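Local atomic coordinates of cytochrome c family protein (Geobacter sulfurreducens, PDB entry 3OUQ), a protein that probably carries electrons along a chain of covalently bound c-type hemes, consistent with a role in iron reduction, and is seen here as its N-terminal hexaheme fragment. Residues A[49-53]-A[113-117]; A[129-133]-A[149-153]. One frame throughout, in Å; residues are numbered along the deposited sequence.

Contact 1 of 2, residues A[49-53]-A[113-117]. With HEC (heme c), chain E.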
loop_
_atom_site.group_PDB
_atom_site.type_symbol
_atom_site.label_atom_id
_atom_site.label_comp_id
_atom_site.label_asym_id
_atom_site.label_seq_id
_atom_site.Cartn_x
_atom_site.Cartn_y
_atom_site.Cartn_z
ATOM N N MET A 49 0.594 -6.089 0.638
ATOM C CA MET A 49 -0.743 -6.424 0.186
ATOM C C MET A 49 -0.696 -7.476 -0.914
ATOM O O MET A 49 -1.585 -8.317 -1.001
ATOM C CB MET A 49 -1.469 -5.185 -0.300
ATOM C CG MET A 49 -1.817 -4.213 0.814
ATOM S SD MET A 49 -2.730 -4.932 2.221
ATOM C CE MET A 49 -3.928 -5.951 1.367
ATOM N N LEU A 50 0.333 -7.441 -1.756
ATOM C CA LEU A 50 0.457 -8.455 -2.798
ATOM C C LEU A 50 0.652 -9.818 -2.134
ATOM O O LEU A 50 0.135 -10.827 -2.613
ATOM C CB LEU A 50 1.641 -8.172 -3.731
ATOM C CG LEU A 50 1.378 -7.251 -4.922
ATOM C CD1 LEU A 50 2.555 -7.314 -5.878
ATOM C CD2 LEU A 50 0.108 -7.686 -5.639
ATOM N N ASP A 51 1.404 -9.853 -1.035
ATOM C CA ASP A 51 1.621 -11.109 -0.336
ATOM C C ASP A 51 0.276 -11.625 0.134
ATOM O O ASP A 51 0.001 -12.825 0.052
ATOM C CB ASP A 51 2.536 -10.926 0.879
ATOM C CG ASP A 51 3.971 -10.656 0.494
ATOM O OD1 ASP A 51 4.487 -11.353 -0.402
ATOM O OD2 ASP A 51 4.590 -9.757 1.096
ATOM N N MET A 52 -0.564 -10.717 0.627
ATOM C CA MET A 52 -1.885 -11.102 1.106
ATOM C C MET A 52 -2.740 -11.599 -0.051
ATOM O O MET A 52 -3.544 -12.517 0.113
ATOM C CB MET A 52 -2.562 -9.926 1.811
ATOM C CG MET A 52 -1.800 -9.465 3.042
ATOM S SD MET A 52 -2.745 -8.452 4.175
ATOM C CE MET A 52 -1.489 -7.341 4.726
ATOM N N GLU A 53 -2.556 -10.996 -1.223
ATOM C CA GLU A 53 -3.303 -11.412 -2.403
ATOM C C GLU A 53 -2.861 -12.827 -2.739
ATOM O O GLU A 53 -3.612 -13.594 -3.331
ATOM C CB GLU A 53 -3.029 -10.487 -3.597
ATOM C CG GLU A 53 -3.377 -9.031 -3.358
ATOM C CD GLU A 53 -3.527 -8.225 -4.645
ATOM O OE1 GLU A 53 -3.678 -6.988 -4.558
ATOM O OE2 GLU A 53 -3.509 -8.822 -5.745
ATOM N N ARG A 113 -5.324 -0.171 -6.076
ATOM C CA ARG A 113 -4.478 -1.269 -6.498
ATOM C C ARG A 113 -3.708 -0.966 -7.779
ATOM O O ARG A 113 -2.748 -1.672 -8.103
ATOM C CB ARG A 113 -5.309 -2.542 -6.657
ATOM C CG ARG A 113 -5.878 -3.051 -5.343
ATOM C CD ARG A 113 -6.645 -4.341 -5.514
ATOM N NE ARG A 113 -5.802 -5.396 -6.064
ATOM C CZ ARG A 113 -6.047 -6.017 -7.213
ATOM N NH1 ARG A 113 -7.116 -5.686 -7.935
ATOM N NH2 ARG A 113 -5.226 -6.971 -7.637
ATOM N N THR A 114 -4.118 0.088 -8.489
ATOM C CA THR A 114 -3.452 0.494 -9.728
ATOM C C THR A 114 -1.963 0.652 -9.459
ATOM O O THR A 114 -1.123 0.360 -10.314
ATOM C CB THR A 114 -3.933 1.866 -10.256
ATOM O OG1 THR A 114 -5.356 1.972 -10.166
ATOM C CG2 THR A 114 -3.531 2.014 -11.703
ATOM N N CYS A 115 -1.645 1.131 -8.264
ATOM C CA CYS A 115 -0.261 1.324 -7.889
ATOM C C CYS A 115 0.167 0.241 -6.921
ATOM O O CYS A 115 1.101 -0.514 -7.179
ATOM C CB CYS A 115 -0.074 2.691 -7.230
ATOM S SG CYS A 115 -0.665 4.105 -8.211
ATOM N N HIS A 116 -0.543 0.160 -5.805
ATOM C CA HIS A 116 -0.221 -0.801 -4.765
ATOM C C HIS A 116 -0.167 -2.272 -5.170
ATOM O O HIS A 116 0.493 -3.068 -4.503
ATOM C CB HIS A 116 -1.167 -0.569 -3.596
ATOM C CG HIS A 116 -0.933 0.742 -2.917
ATOM N ND1 HIS A 116 0.175 1.019 -2.151
ATOM C CD2 HIS A 116 -1.643 1.896 -2.961
ATOM C CE1 HIS A 116 0.103 2.297 -1.770
ATOM N NE2 HIS A 116 -0.984 2.875 -2.236
ATOM N N SER A 117 -0.832 -2.636 -6.261
ATOM C CA SER A 117 -0.804 -4.024 -6.727
ATOM C C SER A 117 -0.062 -4.098 -8.050
ATOM O O SER A 117 -0.174 -5.078 -8.782
ATOM C CB SER A 117 -2.223 -4.571 -6.921
ATOM O OG SER A 117 -2.887 -4.747 -5.682
HETATM FE FE HEC E . -1.251 4.790 -1.812
HETATM C CHA HEC E . 1.456 4.994 0.323
HETATM C CHB HEC E . -3.075 3.291 0.689
HETATM C CHC HEC E . -3.980 4.809 -3.853
HETATM C CHD HEC E . 0.798 5.463 -4.413
HETATM N NA HEC E . -0.870 4.231 0.066
HETATM C C1A HEC E . 0.283 4.444 0.808
HETATM C C2A HEC E . 0.187 3.794 2.102
HETATM C C3A HEC E . -1.053 3.243 2.210
HETATM C C4A HEC E . -1.717 3.525 0.937
HETATM C CMA HEC E . -1.658 2.588 3.447
HETATM C CAA HEC E . 1.315 3.727 3.109
HETATM C CBA HEC E . 2.052 2.415 3.042
HETATM C CGA HEC E . 3.128 2.315 4.102
HETATM O O1A HEC E . 3.723 1.229 4.255
HETATM O O2A HEC E . 3.384 3.331 4.785
HETATM N NB HEC E . -3.135 4.261 -1.606
HETATM C C1B HEC E . -3.741 3.690 -0.475
HETATM C C2B HEC E . -5.171 3.595 -0.657
HETATM C C3B HEC E . -5.452 4.090 -1.905
HETATM C C4B HEC E . -4.173 4.445 -2.514
HETATM C CMB HEC E . -6.143 3.053 0.358
HETATM C CAB HEC E . -6.833 4.250 -2.548
HETATM C CBB HEC E . -7.748 5.286 -1.923
HETATM N NC HEC E . -1.518 5.058 -3.742
HETATM C C1C HEC E . -2.714 5.063 -4.444
HETATM C C2C HEC E . -2.460 5.287 -5.860
HETATM C C3C HEC E . -1.129 5.402 -6.013
HETATM C C4C HEC E . -0.549 5.269 -4.696
HETATM C CMC HEC E . -3.484 5.394 -6.960
HETATM C CAC HEC E . -0.358 5.636 -7.316
HETATM C CBC HEC E . -0.827 6.815 -8.169
HETATM N ND HEC E . 0.688 5.232 -1.976
HETATM C C1D HEC E . 1.366 5.535 -3.137
HETATM C C2D HEC E . 2.745 5.924 -2.855
HETATM C C3D HEC E . 2.948 5.702 -1.538
HETATM C C4D HEC E . 1.668 5.318 -0.989
HETATM C CMD HEC E . 3.736 6.607 -3.792
HETATM C CAD HEC E . 4.270 5.629 -0.801
HETATM C CBD HEC E . 4.898 4.308 -1.180
HETATM C CGD HEC E . 5.781 3.753 -0.086
HETATM O O1D HEC E . 5.256 3.540 1.038
HETATM O O2D HEC E . 6.991 3.530 -0.355
#
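R113 and S117, one within and one just beyond the CXXCH heme-attachment motif of residues 112-116, face E53 and L50 of the short helix 49-53, so that segments of the two cytochrome c7-related regions of the fragment meet here. The carboxylate of E53 is the hub. R113 forms a side-on salt bridge with it: NE donates to E53 OE1 at 3.1 Å, and NH2 of R113 to E53 OE2 at 3.2 Å. The two flat groups are not coplanar but turned 50° apart. OE1 lies in the guanidinium plane, whereas NE approaches that oxygen from above the carboxylate plane. From the opposite face comes the hydroxyl of S117, whose OG donates to E53 OE1 at 2.6 Å on its syn side. The E53 chain runs extended beyond CG (chi2 -162°), which carries the carboxylate over to segment 113-117, while R113 bends at chi3 (59°) to bring its NE edge round to meet it. Beside this polar cluster, L50 CD2 rests on S117 CA at 3.9 Å. The other side of the motif holds the heme: C115 SG is covalently joined to CAC, and H116 NE2 binds the iron at 2.0 Å, with H101 as the other axial ligand. M49, one turn before E53, ligates the iron of a different heme together with H80. With both carboxylate oxygens engaged and OE1 shared by two donors, E53 is restrained in its rotation, and the positive charge of R113 is probably largely balanced at this surface contact.

Contact 2 of 2, residues A[129-133]-A[149-153]; sequences MAQME and TVAGN. With HEC (heme c), chain G.
V150 points its branched side chain at helix 129-133, where it meets M132 and E133 and lies next to M129. Its CG1 rests on the aliphatic part of E133, 3.8 Å from CG, and its CG2 is 4.0 Å from M132 SD, the two side chains crossing at about a right angle. CG2 lies anti to the backbone N (chi1 77° for CG1), which turns this methyl to the porphyrin as well, 3.5 Å from C2C of the heme. The modelled distance from CG2 to the M129 methyl is too short to be trusted. An alanine here would probably leave M132 SD and E133 CG without their apolar partner and open a gap above C2C of the heme. M129 SD binds the heme iron at 2.3 Å, and H158 supplies the other axial ligand, giving this cytochrome c7-related region a methionine/histidine heme. The bend at chi2 (-47°) brings the M129 sulfur over the iron, and the one at chi3 sets the direction of its methyl CE. Its backbone N also donates to propionate O2A of the same heme at 2.9 Å (164°), tying the start of the helix to the cofactor, while M132 CE lies over the ring that carries C2D, 3.7 Å from that atom. On the facing segment, T149 OG1 accepts from A151 N in an ST turn, and A151 is the centre of an inverse gamma turn. N153 ND2 bonds back to T149 O at 2.7 Å, tilted out of the carbonyl plane. At the positive phi of G152 a side chain would press on the carbonyl oxygen of A151, and the backbone N of T149 is hydrogen-bonded to the D144 carboxylate.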
loop_
_atom_site.group_PDB
_atom_site.type_symbol
_atom_site.label_atom_id
_atom_site.label_comp_id
_atom_site.label_asym_id
_atom_site.label_seq_id
_atom_site.Cartn_x
_atom_site.Cartn_y
_atom_site.Cartn_z
ATOM N N MET A 129 15.480 8.549 -11.992
ATOM C CA MET A 129 14.685 9.114 -13.076
ATOM C C MET A 129 14.881 8.252 -14.327
ATOM O O MET A 129 13.966 8.082 -15.132
ATOM C CB MET A 129 15.107 10.557 -13.363
ATOM C CG MET A 129 14.979 11.483 -12.166
ATOM S SD MET A 129 13.396 11.296 -11.323
ATOM C CE MET A 129 12.374 11.514 -12.606
ATOM N N ALA A 130 16.076 7.695 -14.479
ATOM C CA ALA A 130 16.364 6.840 -15.625
ATOM C C ALA A 130 15.345 5.709 -15.669
ATOM O O ALA A 130 14.674 5.494 -16.679
ATOM C CB ALA A 130 17.765 6.265 -15.506
ATOM N N GLN A 131 15.235 4.994 -14.554
ATOM C CA GLN A 131 14.309 3.872 -14.428
ATOM C C GLN A 131 12.856 4.316 -14.528
ATOM O O GLN A 131 11.997 3.560 -14.989
ATOM C CB GLN A 131 14.548 3.174 -13.097
ATOM C CG GLN A 131 16.002 2.818 -12.887
ATOM C CD GLN A 131 16.281 2.357 -11.484
ATOM O OE1 GLN A 131 16.147 3.122 -10.526
ATOM N NE2 GLN A 131 16.663 1.094 -11.346
ATOM N N MET A 132 12.570 5.534 -14.084
ATOM C CA MET A 132 11.208 6.027 -14.176
ATOM C C MET A 132 10.881 6.159 -15.661
ATOM O O MET A 132 9.746 5.940 -16.084
ATOM C CB MET A 132 11.062 7.381 -13.474
ATOM C CG MET A 132 11.265 7.322 -11.973
ATOM S SD MET A 132 10.294 8.562 -11.083
ATOM C CE MET A 132 10.591 8.075 -9.420
ATOM N N GLU A 133 11.888 6.501 -16.458
ATOM C CA GLU A 133 11.677 6.643 -17.889
ATOM C C GLU A 133 11.377 5.312 -18.542
ATOM O O GLU A 133 10.680 5.259 -19.553
ATOM C CB GLU A 133 12.888 7.293 -18.555
ATOM C CG GLU A 133 12.843 8.804 -18.495
ATOM C CD GLU A 133 13.957 9.451 -19.269
ATOM O OE1 GLU A 133 13.859 10.666 -19.540
ATOM O OE2 GLU A 133 14.935 8.755 -19.605
ATOM N N THR A 149 5.105 13.862 -18.559
ATOM C CA THR A 149 6.339 13.097 -18.558
ATOM C C THR A 149 7.277 13.421 -17.406
ATOM O O THR A 149 7.292 14.525 -16.871
ATOM C CB THR A 149 7.118 13.267 -19.893
ATOM O OG1 THR A 149 8.194 12.324 -19.940
ATOM C CG2 THR A 149 7.698 14.673 -20.013
ATOM N N VAL A 150 8.064 12.420 -17.042
ATOM C CA VAL A 150 9.032 12.517 -15.973
ATOM C C VAL A 150 10.351 13.031 -16.571
ATOM O O VAL A 150 11.261 13.451 -15.846
ATOM C CB VAL A 150 9.222 11.126 -15.335
ATOM C CG1 VAL A 150 10.099 10.246 -16.215
ATOM C CG2 VAL A 150 9.780 11.267 -13.967
ATOM N N ALA A 151 10.444 12.983 -17.903
ATOM C CA ALA A 151 11.619 13.460 -18.630
ATOM C C ALA A 151 11.403 14.964 -18.781
ATOM O O ALA A 151 11.063 15.461 -19.853
ATOM C CB ALA A 151 11.697 12.789 -20.002
ATOM N N GLY A 152 11.602 15.680 -17.683
ATOM C CA GLY A 152 11.377 17.109 -17.669
ATOM C C GLY A 152 10.297 17.331 -16.625
ATOM O O GLY A 152 9.917 16.392 -15.931
ATOM N N ASN A 153 9.795 18.551 -16.505
ATOM C CA ASN A 153 8.760 18.838 -15.524
ATOM C C ASN A 153 9.287 18.670 -14.093
ATOM O O ASN A 153 8.508 18.647 -13.140
ATOM C CB ASN A 153 7.558 17.916 -15.748
ATOM C CG ASN A 153 6.950 18.071 -17.129
ATOM O OD1 ASN A 153 6.468 19.141 -17.489
ATOM N ND2 ASN A 153 6.966 17.001 -17.906
HETATM FE FE HEC G . 12.902 13.052 -9.972
HETATM C CHA HEC G . 14.165 10.818 -7.782
HETATM C CHB HEC G . 16.011 14.540 -10.199
HETATM C CHC HEC G . 11.747 15.002 -12.535
HETATM C CHD HEC G . 9.734 12.313 -8.963
HETATM N NA HEC G . 14.702 12.712 -9.201
HETATM C C1A HEC G . 15.071 11.642 -8.416
HETATM C C2A HEC G . 16.476 11.657 -8.121
HETATM C C3A HEC G . 16.960 12.801 -8.627
HETATM C C4A HEC G . 15.872 13.455 -9.337
HETATM C CMA HEC G . 18.379 13.299 -8.403
HETATM C CAA HEC G . 17.302 10.549 -7.524
HETATM C CBA HEC G . 17.557 9.413 -8.512
HETATM C CGA HEC G . 18.374 9.853 -9.716
HETATM O O1A HEC G . 19.459 10.433 -9.501
HETATM O O2A HEC G . 17.938 9.620 -10.867
HETATM N NB HEC G . 13.725 14.402 -11.178
HETATM C C1B HEC G . 15.025 14.923 -11.125
HETATM C C2B HEC G . 15.242 15.814 -12.249
HETATM C C3B HEC G . 14.115 15.833 -12.976
HETATM C C4B HEC G . 13.130 15.046 -12.260
HETATM C CMB HEC G . 16.493 16.601 -12.583
HETATM C CAB HEC G . 14.037 16.415 -14.379
HETATM C CBB HEC G . 13.887 15.407 -15.509
HETATM N NC HEC G . 11.128 13.431 -10.727
HETATM C C1C HEC G . 10.798 14.231 -11.818
HETATM C C2C HEC G . 9.369 14.181 -12.060
HETATM C C3C HEC G . 8.801 13.472 -11.069
HETATM C C4C HEC G . 9.899 12.998 -10.216
HETATM C CMC HEC G . 8.609 14.795 -13.207
HETATM C CAC HEC G . 7.319 13.420 -10.743
HETATM C CBC HEC G . 6.500 12.556 -11.676
HETATM N ND HEC G . 12.113 11.881 -8.608
HETATM C C1D HEC G . 10.791 11.805 -8.200
HETATM C C2D HEC G . 10.675 10.893 -7.087
HETATM C C3D HEC G . 11.898 10.375 -6.878
HETATM C C4D HEC G . 12.781 10.981 -7.821
HETATM C CMD HEC G . 9.453 10.553 -6.262
HETATM C CAD HEC G . 12.358 9.351 -5.856
HETATM C CBD HEC G . 11.873 7.964 -6.168
HETATM C CGD HEC G . 12.636 6.909 -5.411
HETATM O O1D HEC G . 12.233 5.730 -5.465
HETATM O O2D HEC G . 13.649 7.257 -4.771
#

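Overall arrangement
Contact 1 lies near the middle of the elongated chain, its centre about 7 Å from the chain centre, yet it is a surface contact; contact 2, about 23 Å from that centre, is partly buried. Their centres are 24 Å apart, and they do not touch. Contact 1 joins segments of the two cytochrome c7-related regions, whereas both segments of contact 2 belong to the second. Helices 49-53 and 129-133 are probably counterparts, each opening with a methionine that ligates iron. The chemistry differs: 49-53 turns a glutamate to an arginine and a serine of the other region, while 129-133 packs apolar groups against a loop beside its own heme.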